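Local structure of ABC transporter substrate-binding protein-branched chain amino acid transport (Streptococcus pneumoniae, 4GNR) at residues G122-D126 with S127-K131; G30-L33 with A34-E37; Q215-M219 with G220-P224; A187-T190 with K191-G194. The protein binds isoleucine in the cleft between its two lobes and probably delivers branched-chain amino acids to an ABC transporter for uptake into the cell. One frame throughout, in Å; residues are numbered along the deposited sequence.

Contact 1. Residues G122-D126 with S127-K131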
loop_
_atom_site.group_PDB
_atom_site.type_symbol
_atom_site.label_atom_id
_atom_site.label_comp_id
_atom_site.label_asym_id
_atom_site.label_seq_id
_atom_site.Cartn_x
_atom_site.Cartn_y
_atom_site.Cartn_z
ATOM N N GLY A 122 -7.455 -4.651 -2.632
ATOM C CA GLY A 122 -6.594 -5.218 -3.663
ATOM C C GLY A 122 -5.300 -5.876 -3.224
ATOM O O GLY A 122 -4.605 -6.436 -4.050
ATOM N N THR A 123 -5.016 -5.832 -1.932
ATOM C CA THR A 123 -3.715 -6.240 -1.398
ATOM C C THR A 123 -3.802 -7.256 -0.257
ATOM O O THR A 123 -4.875 -7.757 0.102
ATOM C CB THR A 123 -2.968 -4.924 -0.950
ATOM O OG1 THR A 123 -1.591 -5.220 -0.706
ATOM C CG2 THR A 123 -3.629 -4.310 0.263
ATOM N N PHE A 124 -2.633 -7.605 0.275
ATOM C CA PHE A 124 -2.491 -8.498 1.407
ATOM C C PHE A 124 -2.797 -7.746 2.728
ATOM O O PHE A 124 -3.114 -6.555 2.727
ATOM C CB PHE A 124 -1.101 -9.175 1.378
ATOM C CG PHE A 124 0.048 -8.215 1.093
ATOM C CD1 PHE A 124 0.836 -8.390 -0.033
ATOM C CD2 PHE A 124 0.320 -7.133 1.926
ATOM C CE1 PHE A 124 1.890 -7.510 -0.316
ATOM C CE2 PHE A 124 1.354 -6.231 1.624
ATOM C CZ PHE A 124 2.123 -6.419 0.503
ATOM N N GLN A 125 -2.695 -8.451 3.852
ATOM C CA GLN A 125 -3.023 -7.897 5.177
ATOM C C GLN A 125 -1.829 -7.805 6.112
ATOM O O GLN A 125 -0.764 -8.424 5.891
ATOM C CB GLN A 125 -4.192 -8.660 5.844
ATOM C CG GLN A 125 -5.588 -8.311 5.306
ATOM C CD GLN A 125 -5.781 -8.658 3.849
ATOM O OE1 GLN A 125 -5.603 -9.811 3.442
ATOM N NE2 GLN A 125 -6.186 -7.687 3.059
ATOM N N ASP A 126 -2.018 -7.047 7.193
ATOM C CA ASP A 126 -0.943 -6.801 8.163
ATOM C C ASP A 126 -0.495 -8.048 8.902
ATOM O O ASP A 126 0.700 -8.167 9.198
ATOM C CB ASP A 126 -1.351 -5.694 9.112
ATOM C CG ASP A 126 -1.501 -4.360 8.397
ATOM O OD1 ASP A 126 -0.817 -4.151 7.374
ATOM O OD2 ASP A 126 -2.307 -3.541 8.871
ATOM N N SER A 127 -1.399 -8.965 9.199
ATOM C CA SER A 127 -0.992 -10.199 9.877
ATOM C C SER A 127 0.039 -10.944 9.010
ATOM O O SER A 127 1.099 -11.363 9.486
ATOM C CB SER A 127 -2.212 -11.056 10.149
ATOM O OG SER A 127 -2.899 -11.314 8.944
ATOM N N PHE A 128 -0.284 -11.057 7.729
ATOM C CA PHE A 128 0.568 -11.677 6.695
ATOM C C PHE A 128 1.927 -10.950 6.678
ATOM O O PHE A 128 2.980 -11.601 6.671
ATOM C CB PHE A 128 -0.225 -11.565 5.378
ATOM C CG PHE A 128 0.501 -11.833 4.075
ATOM C CD1 PHE A 128 0.309 -13.002 3.366
ATOM C CD2 PHE A 128 1.244 -10.838 3.472
ATOM C CE1 PHE A 128 0.893 -13.174 2.113
ATOM C CE2 PHE A 128 1.797 -11.006 2.228
ATOM C CZ PHE A 128 1.609 -12.185 1.549
ATOM N N GLN A 129 1.926 -9.607 6.688
ATOM C CA GLN A 129 3.180 -8.866 6.690
ATOM C C GLN A 129 4.047 -9.176 7.920
ATOM O O GLN A 129 5.255 -9.379 7.815
ATOM C CB GLN A 129 2.974 -7.359 6.592
ATOM C CG GLN A 129 2.298 -6.922 5.304
ATOM C CD GLN A 129 2.514 -5.441 5.047
ATOM O OE1 GLN A 129 3.607 -5.025 4.664
ATOM N NE2 GLN A 129 1.472 -4.645 5.218
ATOM N N GLY A 130 3.426 -9.174 9.093
ATOM C CA GLY A 130 4.199 -9.432 10.323
ATOM C C GLY A 130 4.832 -10.812 10.352
ATOM O O GLY A 130 5.952 -10.986 10.841
ATOM N N LYS A 131 4.111 -11.796 9.830
ATOM C CA LYS A 131 4.612 -13.180 9.761
ATOM C C LYS A 131 5.800 -13.272 8.813
ATOM O O LYS A 131 6.801 -13.909 9.115
ATOM C CB LYS A 131 3.503 -14.138 9.297
ATOM C CG LYS A 131 2.391 -14.365 10.277
ATOM C CD LYS A 131 1.233 -15.110 9.645
ATOM C CE LYS A 131 0.088 -15.324 10.578
ATOM N NZ LYS A 131 -1.009 -15.885 9.772
#
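Gln125 is the N-cap of helix 126-139, which starts at Asp126: Gln129 N donates to Gln125 O at 3.0 Å, and Gly130 N donates to Asp126 O at 2.9 Å. On the apolar side of this first turn, Phe124 meets Phe128. Their planes are nearly parallel, 17° apart, but offset so that one ring hardly lies over the other. What lies over the face of the Phe128 ring is instead Phe124 CB, a CH-pi contact 3.8 Å from the ring centroid. With CG anti to the backbone N (chi1 167°), Phe128 turns its ring back toward Phe124, where CE2 comes 3.5 Å from Phe124 CG. Gln129 crosses the Phe124 side chain at about a right angle, its CD 3.7 Å from Phe124 CE2, the amide and ring planes 53° apart. Its NE2 makes a weak bond of 3.2 Å to Asp126 OD1, an atom that is also bonded to Thr108 OG1, while Gln129 OE1 receives the backbone N-H of Asp229. Thr108 and Asp229 both line the isoleucine pocket. The buried carboxylate and amide are thus tied to residues of the ligand site, consistent with a second-shell part in shaping the cleft.

Contact 2. Residues G30-L33 with A34-E37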
loop_
_atom_site.group_PDB
_atom_site.type_symbol
_atom_site.label_atom_id
_atom_site.label_comp_id
_atom_site.label_asym_id
_atom_site.label_seq_id
_atom_site.Cartn_x
_atom_site.Cartn_y
_atom_site.Cartn_z
ATOM N N GLY A 30 -1.163 5.912 -11.149
ATOM C CA GLY A 30 -1.418 4.590 -11.729
ATOM C C GLY A 30 -2.873 4.432 -12.205
ATOM O O GLY A 30 -3.135 3.878 -13.278
ATOM N N ALA A 31 -3.812 4.908 -11.380
ATOM C CA ALA A 31 -5.231 4.832 -11.723
ATOM C C ALA A 31 -5.543 5.660 -12.972
ATOM O O ALA A 31 -6.273 5.220 -13.855
ATOM C CB ALA A 31 -6.072 5.276 -10.531
ATOM N N GLN A 32 -5.004 6.871 -13.023
ATOM C CA GLN A 32 -5.278 7.738 -14.179
ATOM C C GLN A 32 -4.686 7.144 -15.465
ATOM O O GLN A 32 -5.278 7.279 -16.542
ATOM C CB GLN A 32 -4.760 9.154 -13.942
ATOM C CG GLN A 32 -5.214 10.122 -15.038
ATOM C CD GLN A 32 -6.717 10.367 -15.032
ATOM O OE1 GLN A 32 -7.278 10.773 -14.012
ATOM N NE2 GLN A 32 -7.362 10.178 -16.174
ATOM N N LEU A 33 -3.507 6.511 -15.361
ATOM C CA LEU A 33 -2.904 5.862 -16.534
ATOM C C LEU A 33 -3.864 4.785 -17.067
ATOM O O LEU A 33 -4.097 4.690 -18.275
ATOM C CB LEU A 33 -1.558 5.262 -16.175
ATOM C CG LEU A 33 -0.820 4.526 -17.291
ATOM C CD1 LEU A 33 -0.499 5.470 -18.444
ATOM C CD2 LEU A 33 0.416 3.833 -16.738
ATOM N N ALA A 34 -4.400 3.958 -16.173
ATOM C CA ALA A 34 -5.344 2.921 -16.585
ATOM C C ALA A 34 -6.572 3.555 -17.260
ATOM O O ALA A 34 -7.018 3.077 -18.308
ATOM C CB ALA A 34 -5.750 2.069 -15.400
ATOM N N VAL A 35 -7.150 4.590 -16.633
ATOM C CA VAL A 35 -8.320 5.248 -17.227
ATOM C C VAL A 35 -8.000 5.758 -18.637
ATOM O O VAL A 35 -8.764 5.580 -19.575
ATOM C CB VAL A 35 -8.843 6.384 -16.342
ATOM C CG1 VAL A 35 -9.858 7.203 -17.101
ATOM C CG2 VAL A 35 -9.425 5.816 -15.058
ATOM N N ASP A 36 -6.877 6.446 -18.762
ATOM C CA ASP A 36 -6.492 7.012 -20.067
ATOM C C ASP A 36 -6.405 5.940 -21.134
ATOM O O ASP A 36 -6.856 6.129 -22.274
ATOM C CB ASP A 36 -5.190 7.796 -19.945
ATOM C CG ASP A 36 -5.335 9.087 -19.133
ATOM O OD1 ASP A 36 -6.460 9.558 -18.853
ATOM O OD2 ASP A 36 -4.272 9.654 -18.856
ATOM N N GLU A 37 -5.777 4.830 -20.796
ATOM C CA GLU A 37 -5.624 3.733 -21.750
ATOM C C GLU A 37 -6.952 3.108 -22.120
ATOM O O GLU A 37 -7.226 2.852 -23.296
ATOM C CB GLU A 37 -4.672 2.683 -21.203
ATOM C CG GLU A 37 -3.243 3.188 -21.101
ATOM C CD GLU A 37 -2.299 2.170 -20.481
ATOM O OE1 GLU A 37 -2.813 1.215 -19.872
ATOM O OE2 GLU A 37 -1.060 2.371 -20.538
#
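Gln32 and Asp36, one turn apart on helix 21-40, are joined twice. Asp36 N donates to Gln32 O at 2.9 Å in the regular helical pattern, and the side chains add a second bond of the same length, from Gln32 NE2 to Asp36 OD1, with an angle of 158° at the hydrogen. The amide meets its acceptor almost within its own plane, whereas the carboxylate is approached from above, 45° out of its plane. The bend that makes this possible is in the glutamine: CG starts anti to the backbone N, and chi2 of 67° then folds the amide along the helix toward the acid. The other carboxylate oxygen, Asp36 OD2, forms a salt bridge with Lys274, so the acid has a different partner at each oxygen, and the lysine's positive charge would probably help keep the acid ionised.

On another side of the helix, Leu33 and Glu37 make a looser pair. The extended Glu37 side chain brings OE2 to 3.8 Å from Leu33 CD1. Val35 points its two methyls differently: CG2 rests 3.4 Å from Ala31 O, and CG1 lies 4.0 Å from Gln32 NE2.

Helix 21-40 is the crossover of the beta-alpha-beta unit formed with strands 7-14 and 48-55. Val35 packs on Phe12, Ile49 and Val51 of these strands, and Ala31 and Ala34 touch Val290 of helix 281-297. Leu33 touches Lys274 and Tyr275 of helix 262-275; Glu37 contacts both helices, packing against Ala270 and hydrogen-bonding through OE1 to Tyr287 OH of helix 281-297.

Contact 3. Residues Q215-M219 with G220-P224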
loop_
_atom_site.group_PDB
_atom_site.type_symbol
_atom_site.label_atom_id
_atom_site.label_comp_id
_atom_site.label_asym_id
_atom_site.label_seq_id
_atom_site.Cartn_x
_atom_site.Cartn_y
_atom_site.Cartn_z
ATOM N N GLN A 215 18.516 9.013 10.792
ATOM C CA GLN A 215 19.105 9.238 12.112
ATOM C C GLN A 215 19.859 8.027 12.665
ATOM O O GLN A 215 20.902 8.178 13.322
ATOM C CB GLN A 215 18.047 9.748 13.073
ATOM C CG GLN A 215 17.576 11.151 12.680
ATOM C CD GLN A 215 16.410 11.686 13.487
ATOM O OE1 GLN A 215 16.350 11.525 14.702
ATOM N NE2 GLN A 215 15.488 12.379 12.797
ATOM N N ALA A 216 19.352 6.832 12.408
ATOM C CA ALA A 216 20.009 5.608 12.882
ATOM C C ALA A 216 21.372 5.467 12.229
ATOM O O ALA A 216 22.397 5.295 12.903
ATOM C CB ALA A 216 19.134 4.374 12.611
ATOM N N ARG A 217 21.380 5.541 10.912
ATOM C CA ARG A 217 22.630 5.421 10.159
ATOM C C ARG A 217 23.571 6.569 10.535
ATOM O O ARG A 217 24.782 6.379 10.674
ATOM C CB ARG A 217 22.281 5.400 8.677
ATOM C CG ARG A 217 21.390 4.216 8.256
ATOM C CD ARG A 217 22.196 2.957 8.060
ATOM N NE ARG A 217 21.364 1.803 7.632
ATOM C CZ ARG A 217 20.907 0.809 8.404
ATOM N NH1 ARG A 217 21.141 0.783 9.703
ATOM N NH2 ARG A 217 20.244 -0.190 7.852
ATOM N N GLY A 218 23.006 7.760 10.737
ATOM C CA GLY A 218 23.814 8.928 11.111
ATOM C C GLY A 218 24.559 8.725 12.423
ATOM O O GLY A 218 25.666 9.235 12.607
ATOM N N MET A 219 23.954 8.014 13.360
ATOM C CA MET A 219 24.629 7.768 14.626
ATOM C C MET A 219 25.398 6.441 14.660
ATOM O O MET A 219 25.824 5.982 15.723
ATOM C CB MET A 219 23.746 7.943 15.845
ATOM C CG MET A 219 22.700 6.910 15.967
ATOM S SD MET A 219 21.801 7.007 17.552
ATOM C CE MET A 219 20.995 8.583 17.370
ATOM N N GLY A 220 25.611 5.836 13.501
ATOM C CA GLY A 220 26.421 4.618 13.455
ATOM C C GLY A 220 25.774 3.274 13.576
ATOM O O GLY A 220 26.464 2.281 13.789
ATOM N N ILE A 221 24.453 3.252 13.514
ATOM C CA ILE A 221 23.722 1.977 13.545
ATOM C C ILE A 221 23.641 1.530 12.088
ATOM O O ILE A 221 22.996 2.181 11.267
ATOM C CB ILE A 221 22.340 2.136 14.111
ATOM C CG1 ILE A 221 22.414 2.564 15.576
ATOM C CG2 ILE A 221 21.563 0.818 13.981
ATOM C CD1 ILE A 221 21.074 2.971 16.156
ATOM N N ASP A 222 24.305 0.408 11.801
ATOM C CA ASP A 222 24.400 -0.162 10.444
ATOM C C ASP A 222 23.611 -1.424 10.174
ATOM O O ASP A 222 23.469 -1.839 9.020
ATOM C CB ASP A 222 25.878 -0.452 10.141
ATOM C CG ASP A 222 26.694 0.787 10.090
ATOM O OD1 ASP A 222 26.099 1.839 9.791
ATOM O OD2 ASP A 222 27.916 0.705 10.332
ATOM N N LYS A 223 23.114 -2.045 11.228
ATOM C CA LYS A 223 22.371 -3.297 11.112
ATOM C C LYS A 223 21.103 -3.136 10.264
ATOM O O LYS A 223 20.573 -2.035 10.090
ATOM C CB LYS A 223 22.003 -3.856 12.491
ATOM C CG LYS A 223 23.151 -4.514 13.278
ATOM C CD LYS A 223 23.674 -5.823 12.619
ATOM C CE LYS A 223 24.783 -6.484 13.381
ATOM N NZ LYS A 223 25.226 -7.720 12.676
ATOM N N PRO A 224 20.612 -4.256 9.709
ATOM C CA PRO A 224 19.400 -4.196 8.892
ATOM C C PRO A 224 18.227 -3.503 9.560
ATOM O O PRO A 224 17.978 -3.705 10.749
ATOM C CB PRO A 224 19.081 -5.680 8.672
ATOM C CG PRO A 224 20.440 -6.343 8.643
ATOM C CD PRO A 224 21.200 -5.609 9.737
HETATM O O HOH W 1 26.500 4.484 9.592
#
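Arg217 reaches forward from the last turn of helix 206-218 to the chain that leaves it, where a Schellman motif closes the helix. Ile221 N bonds to Ala216 O at 3.0 Å and Gly220 N to Arg217 O, with Gly220 as the C' residue at positive phi (91°), where a CB would collide with the carbonyl oxygen before it.

The arginine bends at chi2 (-81°) to lay its guanidinium alongside the departing loop. NH1 donates to Ile221 O at 2.8 Å, with that oxygen at the edge of the group and in its plane. The end of the guanidinium grips Lys223 O with both NH1 and NH2, each at 2.9 Å and both from the same face of the carbonyl. Between these two acceptors the chain passes over one guanidinium face, which carries Asp222 O. NH2 has a further acceptor in Ser246 O, so the arginine ties the loop before strand 225-227 to the one before strand 248-252.

The buried Ile221 side chain packs on Ala216, CB to CB 4.2 Å, and its CD1 meets Met219 CG. Met219 and Ala216 continue this apolar side onto Leu189 of helix 186-193. A water molecule bridges the turn, donating to Arg217 O at 2.8 Å and to Asp222 OD1 at 2.7 Å.

Contact 4. Residues A187-T190 with K191-G194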
loop_
_atom_site.group_PDB
_atom_site.type_symbol
_atom_site.label_atom_id
_atom_site.label_comp_id
_atom_site.label_asym_id
_atom_site.label_seq_id
_atom_site.Cartn_x
_atom_site.Cartn_y
_atom_site.Cartn_z
ATOM N N ALA A 187 16.518 10.039 21.176
ATOM C CA ALA A 187 16.545 9.341 22.471
ATOM C C ALA A 187 16.407 7.846 22.329
ATOM O O ALA A 187 17.157 7.076 22.947
ATOM C CB ALA A 187 15.468 9.898 23.408
ATOM N N ALA A 188 15.425 7.419 21.553
ATOM C CA ALA A 188 15.210 5.990 21.364
ATOM C C ALA A 188 16.389 5.335 20.675
ATOM O O ALA A 188 16.823 4.251 21.052
ATOM C CB ALA A 188 13.924 5.729 20.596
ATOM N N LEU A 189 16.872 5.970 19.610
ATOM C CA LEU A 189 17.985 5.411 18.861
ATOM C C LEU A 189 19.244 5.301 19.736
ATOM O O LEU A 189 19.969 4.313 19.676
ATOM C CB LEU A 189 18.206 6.205 17.572
ATOM C CG LEU A 189 17.128 6.036 16.504
ATOM C CD1 LEU A 189 17.352 7.038 15.389
ATOM C CD2 LEU A 189 17.137 4.604 15.951
ATOM N N THR A 190 19.490 6.326 20.543
ATOM C CA THR A 190 20.654 6.312 21.454
ATOM C C THR A 190 20.547 5.120 22.403
ATOM O O THR A 190 21.520 4.441 22.691
ATOM C CB THR A 190 20.785 7.612 22.223
ATOM O OG1 THR A 190 21.044 8.650 21.270
ATOM C CG2 THR A 190 21.918 7.561 23.248
ATOM N N LYS A 191 19.337 4.905 22.911
ATOM C CA LYS A 191 19.038 3.780 23.814
ATOM C C LYS A 191 19.274 2.403 23.149
ATOM O O LYS A 191 19.668 1.446 23.828
ATOM C CB LYS A 191 17.610 3.864 24.334
ATOM C CG LYS A 191 17.277 2.710 25.247
ATOM C CD LYS A 191 15.869 2.776 25.736
ATOM C CE LYS A 191 15.584 1.625 26.662
ATOM N NZ LYS A 191 14.201 1.715 27.136
ATOM N N MET A 192 18.928 2.295 21.861
ATOM C CA MET A 192 19.132 1.061 21.072
ATOM C C MET A 192 20.573 0.730 20.727
ATOM O O MET A 192 20.971 -0.414 20.784
ATOM C CB MET A 192 18.406 1.162 19.720
ATOM C CG MET A 192 16.949 1.287 19.855
ATOM S SD MET A 192 16.241 1.703 18.282
ATOM C CE MET A 192 14.615 2.024 18.931
ATOM N N LYS A 193 21.341 1.753 20.391
ATOM C CA LYS A 193 22.724 1.625 19.919
ATOM C C LYS A 193 23.705 0.826 20.767
ATOM O O LYS A 193 24.575 0.095 20.270
ATOM C CB LYS A 193 23.289 3.021 19.673
ATOM C CG LYS A 193 24.662 3.012 19.074
ATOM C CD LYS A 193 25.146 4.422 18.863
ATOM C CE LYS A 193 26.551 4.478 18.308
ATOM N NZ LYS A 193 26.995 5.893 18.167
ATOM N N GLY A 194 23.540 0.983 22.062
ATOM C CA GLY A 194 24.361 0.353 23.076
ATOM C C GLY A 194 23.993 -1.068 23.394
ATOM O O GLY A 194 24.526 -1.641 24.348
#
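Met192 lies along the preceding turn of helix 186-193 and touches both Ala188 and Leu189. Its sulfur SD is 3.8 Å from Leu189 CD2, the two side chains slanting across one another, and its terminal methyl CE is 4.1 Å from Ala188 CB. Because CG stands beside the backbone N (chi1 -63°) and the chain beyond is extended, the thioether runs back along the helix, and CG passes 3.2 Å from Ala188 O. That same oxygen accepts the Met192 N-H at 3.0 Å. Equivalent bonds from Lys191 N to Ala187 O and from Lys193 N to Leu189 O hold the turn that sets these side chains.

Beyond them, Met192 and Ala188 pack on Tyr149 of strand 145-151, while Leu189 also reaches Gln215 of helix 206-218. The polar residues face other partners: Thr190 OG1 bonds to Gln186 O within the helix, and Lys191, in one of its two conformers, forms a salt bridge with Glu176. The helix is therefore amphipathic here. Its apolar side is held by dispersion against sheet and neighbouring helix, and on its exposed side the extended Lys193 donates from NZ to Met219 O, tying it to the turn after helix 206-218.

In the fold
The contacts follow the chain in the order 2, 1, 4, 3, all in one periplasmic-binding-protein chain of two lobes. Contact 2 belongs to the lobe built on the parallel sheet that contains strands 7-14 and 48-55; contacts 3 and 4 flank the mixed sheet of the other lobe. Contact 1 follows strand 119-121, at the edge of the first sheet, and carries the chain toward the second lobe. Its centre is about 26 Å from that of contact 2 and about 27 Å from that of contact 3. Contacts 3 and 4, centres about 10 Å apart, touch directly, whereas the centres of contacts 2 and 4 lie about 45 Å apart, one in each lobe. Contact 1 alone adjoins the bound isoleucine; the others are structural packing within the lobes.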